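Local coordinates for protein AlkZ (Streptomyces sahachiroi, PDB 5UUJ) that belongs to the AlkZ-like DNA glycosylase family, within the helix-turn-helix clan of proteins, and probably has a winged helix-turn-helix architecture, at residues E125-I130 with R172-H177. Residues are numbered along the deposited sequence; the frame is centred on the assembly and turned at random.
Sequences EEVAGI and RGVLCH
A128 sits on V174 where the end of helix 117-130 approaches the turn after helix 162-172; their CA atoms are 5.0 Å apart. The contact is apolar, with no hydrogen bond joining the two segments, and it buries 155 Å² in total. The A128 methyl lies against the CB-CG1 side of V174, its CB 3.8 Å from V174 CG1 and 3.9 Å from V174 CB. V174 offers that branch because its chi1 of -61° sets CG1 beside its own backbone N and anti to its carbonyl carbon.

V127 makes the second group of contacts with a single methyl. Its CG1, anti to the backbone N (chi1 164°), comes alongside L175 CD2 at 4.2 Å and V174 CG2 at 4.4 Å. The same methyl is 3.9 Å from V174 O, a van der Waals approach to that carbonyl oxygen. L169 of helix 162-172 touches V127, V174 and L175, so the three share an apolar cluster.

Polar interactions come from R172, whose side chain stays at least 6.6 Å from segment 125-130. Its NH1 forms a salt bridge with D121 and a hydrogen bond with T124, both earlier on helix 117-130, giving the two helices a second connection.

As a separate helix-end feature, G173, at a positive phi of 81°, ends helix 162-172 in a Schellman motif and redirects the chain into strand 176-177.

The order helix 117-130, strand 136-137, helices 138-146, 155-160 and 162-172, then strands 176-177 and 186-188, with an antiparallel sheet ordered 136-137, 186-188, 176-177, is consistent with a winged helix, as is the family's helix-turn-helix clan; here helix 117-130 packs against the turn leading from helix 162-172 into the wing sheet.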
loop_
_atom_site.group_PDB
_atom_site.type_symbol
_atom_site.label_atom_id
_atom_site.label_comp_id
_atom_site.label_asym_id
_atom_site.label_seq_id
_atom_site.Cartn_x
_atom_site.Cartn_y
_atom_site.Cartn_z
ATOM N N GLU A 125 -14.692 20.082 -8.060
ATOM C CA GLU A 125 -14.706 20.859 -9.292
ATOM C C GLU A 125 -13.689 21.991 -9.258
ATOM O O GLU A 125 -12.924 22.181 -10.202
ATOM C CB GLU A 125 -16.104 21.438 -9.539
ATOM C CG GLU A 125 -17.190 20.385 -9.712
ATOM C CD GLU A 125 -18.600 20.943 -9.567
ATOM O OE1 GLU A 125 -18.758 22.163 -9.332
ATOM O OE2 GLU A 125 -19.559 20.152 -9.687
ATOM N N GLU A 126 -13.679 22.742 -8.163
ATOM C CA GLU A 126 -12.871 23.949 -8.092
ATOM C C GLU A 126 -11.385 23.627 -7.948
ATOM O O GLU A 126 -10.543 24.297 -8.543
ATOM C CB GLU A 126 -13.338 24.829 -6.932
ATOM C CG GLU A 126 -13.028 26.299 -7.120
ATOM C CD GLU A 126 -13.750 26.907 -8.311
ATOM O OE1 GLU A 126 -13.316 27.979 -8.779
ATOM O OE2 GLU A 126 -14.751 26.320 -8.777
ATOM N N VAL A 127 -11.067 22.601 -7.166
ATOM C CA VAL A 127 -9.678 22.190 -6.984
ATOM C C VAL A 127 -9.109 21.707 -8.318
ATOM O O VAL A 127 -7.965 22.006 -8.655
ATOM C CB VAL A 127 -9.549 21.086 -5.906
ATOM C CG1 VAL A 127 -8.198 20.371 -5.986
ATOM C CG2 VAL A 127 -9.746 21.687 -4.524
ATOM N N ALA A 128 -9.918 20.977 -9.078
ATOM C CA ALA A 128 -9.488 20.465 -10.373
ATOM C C ALA A 128 -9.085 21.610 -11.300
ATOM O O ALA A 128 -8.107 21.505 -12.039
ATOM C CB ALA A 128 -10.589 19.629 -11.009
ATOM N N GLY A 129 -9.840 22.704 -11.249
ATOM C CA GLY A 129 -9.563 23.861 -12.085
ATOM C C GLY A 129 -8.341 24.636 -11.627
ATOM O O GLY A 129 -7.531 25.082 -12.440
ATOM N N ILE A 130 -8.206 24.790 -10.316
ATOM C CA ILE A 130 -7.093 25.534 -9.742
ATOM C C ILE A 130 -5.761 24.829 -10.002
ATOM O O ILE A 130 -4.760 25.480 -10.299
ATOM C CB ILE A 130 -7.297 25.734 -8.223
ATOM C CG1 ILE A 130 -8.472 26.686 -7.978
ATOM C CG2 ILE A 130 -6.044 26.302 -7.557
ATOM C CD1 ILE A 130 -9.035 26.620 -6.572
ATOM N N ARG A 172 -11.208 10.902 -6.310
ATOM C CA ARG A 172 -11.872 11.302 -7.549
ATOM C C ARG A 172 -10.855 11.688 -8.623
ATOM O O ARG A 172 -11.218 11.919 -9.774
ATOM C CB ARG A 172 -12.844 12.454 -7.290
ATOM C CG ARG A 172 -14.228 11.972 -6.888
ATOM C CD ARG A 172 -15.025 13.037 -6.163
ATOM N NE ARG A 172 -16.410 12.624 -5.971
ATOM C CZ ARG A 172 -17.376 13.419 -5.524
ATOM N NH1 ARG A 172 -17.121 14.685 -5.215
ATOM N NH2 ARG A 172 -18.605 12.947 -5.390
ATOM N N GLY A 173 -9.583 11.749 -8.239
ATOM C CA GLY A 173 -8.503 11.973 -9.183
ATOM C C GLY A 173 -8.273 13.419 -9.580
ATOM O O GLY A 173 -7.743 13.676 -10.660
ATOM N N VAL A 174 -8.652 14.361 -8.720
ATOM C CA VAL A 174 -8.465 15.780 -9.020
ATOM C C VAL A 174 -7.276 16.372 -8.267
ATOM O O VAL A 174 -6.970 17.551 -8.430
ATOM C CB VAL A 174 -9.731 16.612 -8.697
ATOM C CG1 VAL A 174 -10.910 16.126 -9.527
ATOM C CG2 VAL A 174 -10.068 16.568 -7.211
ATOM N N LEU A 175 -6.605 15.568 -7.448
ATOM C CA LEU A 175 -5.379 16.030 -6.807
ATOM C C LEU A 175 -4.439 14.888 -6.459
ATOM O O LEU A 175 -4.857 13.754 -6.226
ATOM C CB LEU A 175 -5.689 16.859 -5.545
ATOM C CG LEU A 175 -6.199 16.252 -4.231
ATOM C CD1 LEU A 175 -5.127 15.539 -3.429
ATOM C CD2 LEU A 175 -6.782 17.365 -3.378
ATOM N N CYS A 176 -3.153 15.218 -6.450
ATOM C CA CYS A 176 -2.099 14.308 -6.034
ATOM C C CYS A 176 -0.909 15.171 -5.655
ATOM O O CYS A 176 -0.964 16.387 -5.811
ATOM C CB CYS A 176 -1.735 13.328 -7.149
ATOM S SG CYS A 176 -1.105 14.125 -8.653
ATOM N N HIS A 177 0.161 14.559 -5.162
ATOM C CA HIS A 177 1.370 15.311 -4.856
ATOM C C HIS A 177 2.023 15.836 -6.128
ATOM O O HIS A 177 2.088 15.137 -7.139
ATOM C CB HIS A 177 2.382 14.452 -4.099
ATOM C CG HIS A 177 2.089 14.301 -2.639
ATOM N ND1 HIS A 177 3.081 14.232 -1.690
ATOM C CD2 HIS A 177 0.916 14.198 -1.971
ATOM C CE1 HIS A 177 2.536 14.096 -0.493
ATOM N NE2 HIS A 177 1.222 14.072 -0.638
#